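Local coordinates for protein VIN1 (Oscarella pearsei, PDB 6BFI) that binds actin filaments as a vinculin homolog and may play a role in cell-cell adhesion, at residues P16-V21 and L770-T775; G48-N53 and N117-L122. One frame throughout, in Å; residues are numbered along the deposited sequence.

In the fold
Starting from the N terminus, the chain first enters helix 8-32, where residues 16-21 form one side of contact 1; their partner, on helix 763-778, comes late in the chain, after 748 intervening residues. Helix 41-59 follows directly and carries the first half of contact 2, which closes on helix 102-145 after just 63 residues. The short loop thus lies wholly within the long one. Contact 2 is local, binding early helices into a bundle, whereas contact 1 docks helix 763-778 against that same N-terminal region. Their centres are about 14 Å apart, and they meet directly: Val17 CG1 packs 3.8 Å from Met119 SD.

Contact 1: residues P16-V21 and L770-T775; sequences PVAQQV and LKILAT
Thr775 pushes its methyl group against helix 8-32, with CG2 3.4 Å from Ala18 O and 4.2 Å from Val21 CG1. Its rotamer divides the work: CG2 stands anti to the backbone N and faces the other helix, while OG1 (chi1 -58°) turns back along its own helix and donates to Lys771 O at 2.8 Å. That carbonyl also takes Thr775 N, from the opposite face of its plane. One turn before Val21, Ala18 CB points at the partner and meets Ile772 CG1 at 4.2 Å. This small residue sits where the backbones come nearest, Ala18 CA to Ile772 CA being 5.9 Å. The two segments cross at 46°. Around them, Ile772 also touches Phe5, and Val21 reaches Ala112 and Val115 of helix 102-145. Putting an alanine at Thr775 removes CG2 and OG1, which would probably open a gap beside Ala18 O and Val21 and leave Lys771 O without its hydroxyl donor. The position, an early helix against one late in the chain, is consistent with the head-tail association known in the vinculin family. No hydrogen bond crosses between the segments; with its hydroxyl engaged at home, the threonine offers its methyl, and the contact rests on van der Waals packing.

Contact 2: residues G48-N53 and N117-L122; sequences GIAVTN and NGMSDL
Gly48 O is gripped twice by Thr52, whose OG1 donates to it at 2.7 Å while Thr52 N comes in from the opposite face of the carbonyl plane at 2.9 Å. The hydroxyl lies 29° off that plane, folded back onto its own helix. This bond stays within helix 41-59; of the residues it spans, Ala50 and Val51 are the ones that meet helix 102-145. They do so through a single group, the terminal methyl of Met119. CE rests 3.9 Å from Ala50 O and 4.1 Å from Ala50 CB, with Val51 CG2 a little farther from it, at 4.4 Å. Met119 reaches across as a long arm: its CG is anti to the carbonyl carbon (chi1 -79°), the next torsion is extended, and a bend at chi3, 126°, swings CE onto the Ala50-Val51 backbone. The reach is needed because even the nearest backbone pair, Val51 CA and Met119 CA, is 7.3 Å apart. Other helices fill in the surroundings. Met119 also packs on Val13 of helix 8-32, and Val51 touches Val81 of helix 68-97; Leu122, one turn on from Met119, continues the packing against helices 41-59 and 68-97. This is ordinary core packing of a helical bundle, with one methionine joining three helices. Between the two segments there is neither a hydrogen bond nor a charge pair, so their hold on each other is dispersive and depends on how closely one unbranched side chain fits.

Contact 1: residues P16-V21 and L770-T775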
loop_
_atom_site.group_PDB
_atom_site.type_symbol
_atom_site.label_atom_id
_atom_site.label_comp_id
_atom_site.label_asym_id
_atom_site.label_seq_id
_atom_site.Cartn_x
_atom_site.Cartn_y
_atom_site.Cartn_z
ATOM N N PRO A 16 5.391 30.087 -5.221
ATOM C CA PRO A 16 6.323 31.217 -5.371
ATOM C C PRO A 16 5.916 32.448 -4.580
ATOM O O PRO A 16 6.795 33.168 -4.090
ATOM C CB PRO A 16 6.313 31.486 -6.883
ATOM C CG PRO A 16 4.988 30.995 -7.336
ATOM C CD PRO A 16 4.694 29.793 -6.489
ATOM N N VAL A 17 4.616 32.711 -4.434
ATOM C CA VAL A 17 4.183 33.871 -3.662
ATOM C C VAL A 17 4.517 33.685 -2.187
ATOM O O VAL A 17 4.975 34.619 -1.515
ATOM C CB VAL A 17 2.680 34.130 -3.877
ATOM C CG1 VAL A 17 2.248 35.391 -3.141
ATOM C CG2 VAL A 17 2.370 34.243 -5.362
ATOM N N ALA A 18 4.293 32.479 -1.656
ATOM C CA ALA A 18 4.691 32.197 -0.282
ATOM C C ALA A 18 6.199 32.325 -0.116
ATOM O O ALA A 18 6.683 32.772 0.932
ATOM C CB ALA A 18 4.220 30.802 0.129
ATOM N N GLN A 19 6.958 31.945 -1.147
ATOM C CA GLN A 19 8.406 32.115 -1.102
ATOM C C GLN A 19 8.779 33.596 -1.020
ATOM O O GLN A 19 9.628 33.991 -0.212
ATOM C CB GLN A 19 9.036 31.450 -2.327
ATOM C CG GLN A 19 10.499 31.074 -2.165
ATOM C CD GLN A 19 11.435 32.211 -2.509
ATOM O OE1 GLN A 19 11.024 33.217 -3.088
ATOM N NE2 GLN A 19 12.706 32.057 -2.158
ATOM N N GLN A 20 8.134 34.430 -1.842
ATOM C CA GLN A 20 8.425 35.863 -1.837
ATOM C C GLN A 20 8.060 36.502 -0.502
ATOM O O GLN A 20 8.811 37.333 0.025
ATOM C CB GLN A 20 7.675 36.553 -2.977
ATOM C CG GLN A 20 8.188 36.228 -4.367
ATOM C CD GLN A 20 7.376 36.904 -5.455
ATOM O OE1 GLN A 20 6.154 37.015 -5.356
ATOM N NE2 GLN A 20 8.055 37.368 -6.498
ATOM N N VAL A 21 6.902 36.137 0.052
ATOM C CA VAL A 21 6.481 36.683 1.340
ATOM C C VAL A 21 7.457 36.267 2.435
ATOM O O VAL A 21 7.879 37.084 3.268
ATOM C CB VAL A 21 5.044 36.233 1.656
ATOM C CG1 VAL A 21 4.789 36.262 3.148
ATOM C CG2 VAL A 21 4.047 37.111 0.920
ATOM N N LEU A 770 5.474 21.948 3.399
ATOM C CA LEU A 770 6.166 22.335 4.624
ATOM C C LEU A 770 6.621 23.785 4.554
ATOM O O LEU A 770 6.414 24.559 5.495
ATOM C CB LEU A 770 7.359 21.410 4.877
ATOM C CG LEU A 770 8.218 21.753 6.098
ATOM C CD1 LEU A 770 7.446 21.532 7.391
ATOM C CD2 LEU A 770 9.506 20.948 6.097
ATOM N N LYS A 771 7.247 24.173 3.440
ATOM C CA LYS A 771 7.698 25.555 3.307
ATOM C C LYS A 771 6.521 26.522 3.307
ATOM O O LYS A 771 6.565 27.565 3.972
ATOM C CB LYS A 771 8.534 25.718 2.038
ATOM C CG LYS A 771 9.853 24.966 2.077
ATOM C CD LYS A 771 10.708 25.285 0.867
ATOM C CE LYS A 771 10.036 24.842 -0.418
ATOM N NZ LYS A 771 10.879 25.152 -1.604
ATOM N N ILE A 772 5.452 26.186 2.580
ATOM C CA ILE A 772 4.288 27.071 2.541
ATOM C C ILE A 772 3.682 27.221 3.933
ATOM O O ILE A 772 3.413 28.337 4.398
ATOM C CB ILE A 772 3.254 26.554 1.525
ATOM C CG1 ILE A 772 3.834 26.592 0.109
ATOM C CG2 ILE A 772 1.975 27.373 1.606
ATOM C CD1 ILE A 772 2.905 26.041 -0.951
ATOM N N LEU A 773 3.471 26.100 4.625
ATOM C CA LEU A 773 2.787 26.138 5.913
ATOM C C LEU A 773 3.641 26.793 6.988
ATOM O O LEU A 773 3.103 27.446 7.891
ATOM C CB LEU A 773 2.385 24.725 6.333
ATOM C CG LEU A 773 1.316 24.058 5.459
ATOM C CD1 LEU A 773 1.126 22.594 5.843
ATOM C CD2 LEU A 773 0.004 24.813 5.534
ATOM N N ALA A 774 4.964 26.627 6.920
ATOM C CA ALA A 774 5.841 27.334 7.843
ATOM C C ALA A 774 5.836 28.832 7.566
ATOM O O ALA A 774 5.888 29.641 8.500
ATOM C CB ALA A 774 7.259 26.778 7.753
ATOM N N THR A 775 5.780 29.222 6.288
ATOM C CA THR A 775 5.671 30.643 5.968
ATOM C C THR A 775 4.356 31.221 6.477
ATOM O O THR A 775 4.310 32.370 6.933
ATOM C CB THR A 775 5.809 30.860 4.461
ATOM O OG1 THR A 775 7.062 30.330 4.014
ATOM C CG2 THR A 775 5.749 32.344 4.124
#

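Contact 2: residues G48-N53 and N117-L122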
loop_
_atom_site.group_PDB
_atom_site.type_symbol
_atom_site.label_atom_id
_atom_site.label_comp_id
_atom_site.label_asym_id
_atom_site.label_seq_id
_atom_site.Cartn_x
_atom_site.Cartn_y
_atom_site.Cartn_z
ATOM N N GLY A 48 2.207 42.147 -5.237
ATOM C CA GLY A 48 0.999 42.882 -5.568
ATOM C C GLY A 48 0.569 42.708 -7.011
ATOM O O GLY A 48 -0.626 42.727 -7.311
ATOM N N ILE A 49 1.529 42.537 -7.922
ATOM C CA ILE A 49 1.181 42.327 -9.322
ATOM C C ILE A 49 0.640 40.917 -9.531
ATOM O O ILE A 49 -0.314 40.714 -10.293
ATOM C CB ILE A 49 2.391 42.626 -10.226
ATOM C CG1 ILE A 49 2.496 44.133 -10.478
ATOM C CG2 ILE A 49 2.296 41.867 -11.542
ATOM C CD1 ILE A 49 3.538 44.515 -11.507
ATOM N N ALA A 50 1.224 39.925 -8.851
ATOM C CA ALA A 50 0.658 38.579 -8.905
ATOM C C ALA A 50 -0.771 38.564 -8.371
ATOM O O ALA A 50 -1.664 37.948 -8.972
ATOM C CB ALA A 50 1.535 37.605 -8.118
ATOM N N VAL A 51 -1.006 39.251 -7.249
ATOM C CA VAL A 51 -2.355 39.353 -6.700
ATOM C C VAL A 51 -3.286 40.036 -7.693
ATOM O O VAL A 51 -4.410 39.578 -7.930
ATOM C CB VAL A 51 -2.329 40.095 -5.351
ATOM C CG1 VAL A 51 -3.744 40.430 -4.899
ATOM C CG2 VAL A 51 -1.606 39.263 -4.298
ATOM N N THR A 52 -2.827 41.133 -8.299
ATOM C CA THR A 52 -3.671 41.885 -9.225
ATOM C C THR A 52 -4.047 41.046 -10.441
ATOM O O THR A 52 -5.192 41.087 -10.902
ATOM C CB THR A 52 -2.958 43.168 -9.658
ATOM O OG1 THR A 52 -2.666 43.963 -8.501
ATOM C CG2 THR A 52 -3.828 43.975 -10.612
ATOM N N ASN A 53 -3.099 40.269 -10.966
ATOM C CA ASN A 53 -3.382 39.485 -12.164
ATOM C C ASN A 53 -4.258 38.279 -11.843
ATOM O O ASN A 53 -5.109 37.893 -12.654
ATOM C CB ASN A 53 -2.077 39.055 -12.830
ATOM C CG ASN A 53 -1.318 40.230 -13.412
ATOM O OD1 ASN A 53 -1.908 41.159 -13.962
ATOM N ND2 ASN A 53 0.001 40.201 -13.280
ATOM N N ASN A 117 -3.375 33.180 2.162
ATOM C CA ASN A 117 -4.717 32.657 2.399
ATOM C C ASN A 117 -5.711 33.212 1.385
ATOM O O ASN A 117 -6.595 32.488 0.908
ATOM C CB ASN A 117 -5.163 32.982 3.825
ATOM C CG ASN A 117 -4.391 32.200 4.872
ATOM O OD1 ASN A 117 -3.863 31.122 4.594
ATOM N ND2 ASN A 117 -4.327 32.736 6.084
ATOM N N GLY A 118 -5.566 34.489 1.028
ATOM C CA GLY A 118 -6.493 35.107 0.094
ATOM C C GLY A 118 -6.398 34.530 -1.305
ATOM O O GLY A 118 -7.421 34.267 -1.945
ATOM N N MET A 119 -5.176 34.338 -1.807
ATOM C CA MET A 119 -5.015 33.655 -3.088
ATOM C C MET A 119 -5.593 32.249 -3.026
ATOM O O MET A 119 -6.282 31.807 -3.961
ATOM C CB MET A 119 -3.540 33.611 -3.488
ATOM C CG MET A 119 -3.019 34.908 -4.091
ATOM S SD MET A 119 -1.246 34.862 -4.424
ATOM C CE MET A 119 -1.209 35.310 -6.158
ATOM N N SER A 120 -5.340 31.539 -1.922
ATOM C CA SER A 120 -5.901 30.201 -1.759
ATOM C C SER A 120 -7.418 30.214 -1.905
ATOM O O SER A 120 -7.985 29.411 -2.652
ATOM C CB SER A 120 -5.505 29.620 -0.404
ATOM O OG SER A 120 -6.193 28.402 -0.173
ATOM N N ASP A 121 -8.095 31.122 -1.196
ATOM C CA ASP A 121 -9.552 31.179 -1.285
ATOM C C ASP A 121 -10.005 31.577 -2.684
ATOM O O ASP A 121 -10.995 31.039 -3.202
ATOM C CB ASP A 121 -10.105 32.151 -0.243
ATOM C CG ASP A 121 -9.779 31.732 1.175
ATOM O OD1 ASP A 121 -9.596 30.520 1.411
ATOM O OD2 ASP A 121 -9.712 32.615 2.055
ATOM N N LEU A 122 -9.288 32.517 -3.309
ATOM C CA LEU A 122 -9.631 32.957 -4.659
ATOM C C LEU A 122 -9.653 31.785 -5.630
ATOM O O LEU A 122 -10.597 31.633 -6.416
ATOM C CB LEU A 122 -8.643 34.022 -5.130
ATOM C CG LEU A 122 -9.210 35.425 -5.330
ATOM C CD1 LEU A 122 -8.195 36.315 -6.027
ATOM C CD2 LEU A 122 -10.500 35.358 -6.122
#